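Local coordinates for HD domain protein (PDB 4LRL) that probably hydrolyses deoxyribonucleoside triphosphates such as dGTP at a metal site of the HD-domain type, under allosteric control by bound nucleotides, at residues 140-143 against 144-148. Sequence-based numbering, arbitrary orientation.
Sequences PYSH and TFEHI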
loop_
_atom_site.group_PDB
_atom_site.type_symbol
_atom_site.label_atom_id
_atom_site.label_comp_id
_atom_site.label_asym_id
_atom_site.label_seq_id
_atom_site.Cartn_x
_atom_site.Cartn_y
_atom_site.Cartn_z
ATOM N N PRO C 140 5.469 -21.349 -24.334
ATOM C CA PRO C 140 6.428 -20.292 -24.011
ATOM C C PRO C 140 6.286 -19.105 -24.960
ATOM O O PRO C 140 6.036 -19.305 -26.156
ATOM C CB PRO C 140 7.782 -20.975 -24.233
ATOM C CG PRO C 140 7.503 -22.099 -25.208
ATOM C CD PRO C 140 6.141 -22.580 -24.800
ATOM N N TYR C 141 6.431 -17.887 -24.425
ATOM C CA TYR C 141 6.350 -16.650 -25.214
ATOM C C TYR C 141 5.262 -16.773 -26.265
ATOM O O TYR C 141 5.519 -16.723 -27.477
ATOM C CB TYR C 141 7.704 -16.319 -25.853
ATOM C CG TYR C 141 8.818 -16.241 -24.834
ATOM C CD1 TYR C 141 9.664 -17.320 -24.630
ATOM C CD2 TYR C 141 8.999 -15.098 -24.046
ATOM C CE1 TYR C 141 10.678 -17.265 -23.692
ATOM C CE2 TYR C 141 10.015 -15.035 -23.101
ATOM C CZ TYR C 141 10.848 -16.128 -22.933
ATOM O OH TYR C 141 11.853 -16.102 -22.011
ATOM N N SER C 142 4.044 -16.939 -25.765
ATOM C CA SER C 142 2.913 -17.393 -26.555
ATOM C C SER C 142 2.716 -16.601 -27.843
ATOM O O SER C 142 2.599 -17.190 -28.920
ATOM C CB SER C 142 1.649 -17.408 -25.691
ATOM O OG SER C 142 0.493 -17.331 -26.500
ATOM N N HIS C 143 2.716 -15.275 -27.738
ATOM C CA HIS C 143 2.467 -14.413 -28.903
ATOM C C HIS C 143 3.534 -14.553 -30.014
ATOM O O HIS C 143 3.200 -14.629 -31.202
ATOM C CB HIS C 143 2.313 -12.944 -28.472
ATOM C CG HIS C 143 1.858 -12.042 -29.577
ATOM N ND1 HIS C 143 2.706 -11.166 -30.222
ATOM C CD2 HIS C 143 0.652 -11.913 -30.183
ATOM C CE1 HIS C 143 2.039 -10.518 -31.161
ATOM N NE2 HIS C 143 0.790 -10.958 -31.163
ATOM N N THR C 144 4.807 -14.584 -29.613
ATOM C CA THR C 144 5.923 -14.743 -30.543
ATOM C C THR C 144 5.894 -16.132 -31.175
ATOM O O THR C 144 6.086 -16.286 -32.378
ATOM C CB THR C 144 7.272 -14.550 -29.826
ATOM O OG1 THR C 144 7.248 -13.332 -29.088
ATOM C CG2 THR C 144 8.416 -14.503 -30.818
ATOM N N PHE C 145 5.639 -17.133 -30.338
ATOM C CA PHE C 145 5.616 -18.524 -30.759
ATOM C C PHE C 145 4.551 -18.798 -31.829
ATOM O O PHE C 145 4.805 -19.529 -32.795
ATOM C CB PHE C 145 5.411 -19.430 -29.545
ATOM C CG PHE C 145 5.904 -20.824 -29.751
ATOM C CD1 PHE C 145 7.208 -21.172 -29.400
ATOM C CD2 PHE C 145 5.071 -21.795 -30.306
ATOM C CE1 PHE C 145 7.675 -22.469 -29.602
ATOM C CE2 PHE C 145 5.529 -23.096 -30.512
ATOM C CZ PHE C 145 6.836 -23.431 -30.167
ATOM N N GLU C 146 3.372 -18.198 -31.668
ATOM C CA GLU C 146 2.287 -18.398 -32.633
ATOM C C GLU C 146 2.569 -17.721 -33.962
ATOM O O GLU C 146 2.152 -18.212 -35.006
ATOM C CB GLU C 146 0.943 -17.940 -32.065
ATOM C CG GLU C 146 0.543 -18.704 -30.808
ATOM C CD GLU C 146 -0.718 -18.187 -30.136
ATOM O OE1 GLU C 146 -1.091 -18.769 -29.098
ATOM O OE2 GLU C 146 -1.339 -17.218 -30.634
ATOM N N HIS C 147 3.278 -16.595 -33.924
ATOM C CA HIS C 147 3.648 -15.910 -35.159
ATOM C C HIS C 147 4.599 -16.754 -36.014
ATOM O O HIS C 147 4.407 -16.870 -37.224
ATOM C CB HIS C 147 4.246 -14.523 -34.877
ATOM C CG HIS C 147 4.723 -13.812 -36.109
ATOM N ND1 HIS C 147 6.047 -13.489 -36.320
ATOM C CD2 HIS C 147 4.051 -13.384 -37.206
ATOM C CE1 HIS C 147 6.170 -12.879 -37.486
ATOM N NE2 HIS C 147 4.974 -12.809 -38.046
ATOM N N ILE C 148 5.601 -17.357 -35.374
ATOM C CA ILE C 148 6.640 -18.123 -36.079
ATOM C C ILE C 148 6.206 -19.557 -36.406
ATOM O O ILE C 148 6.469 -20.056 -37.507
ATOM C CB ILE C 148 7.982 -18.167 -35.274
ATOM C CG1 ILE C 148 8.445 -16.755 -34.861
ATOM C CG2 ILE C 148 9.071 -18.926 -36.042
ATOM C CD1 ILE C 148 8.739 -15.807 -36.016
#
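The backbone carbonyl of Y141 meets the N-H of F145 across the first turn of helix 142-149, where the chain runs without a break from one segment into the next. Y141 sits at the N-cap position. Its phi and psi (39° and 62°) lie in the left-handed region, so it is not yet helical and the chain turns from loop into helix here. Its carbonyl opens the helical ladder: F145 N bonds to Y141 O at 2.9 Å. The next rung, E146 N to S142 O, is 3.0 Å long. The third, H147 N to H143 O, is weak at 3.4 Å.

P140 comes just before this turn. P140 CG lies 4.3 Å from F145 CD1, a loose apolar contact, while P140 O lies 3.4 Å from F145 CB. F145 CG stands anti to the backbone N (chi1 -157°), which turns the ring back toward P140. Beyond the turn the same ring meets F149 and, edge-to-face, F307.

E146 reaches back over the turn. Its CG passes 3.2 Å from S142 O, and the extended chain then brings OE1 to 3.4 Å from S142 OG. At that length the bond is weak, and the one hydroxyl proton may go instead to H138 ND1, the stronger partner. The same OE1 is hydrogen-bonded to H153 ND1, so the carboxylate links the first turn to a residue that follows the helix.

T144 OG1 bonds to E276 and H147 ND1 to D280, both on helix 270-291, which packs along this side of the turn. R87, near the S142 side chain, and H143 bind dATP in another structure of this protein; none is bound to this chain here. The contact forms the N-terminal turn of helix 142-149 in the HD domain, beside that dATP site and about 10 Å from the S142 side chain to the nickel ion.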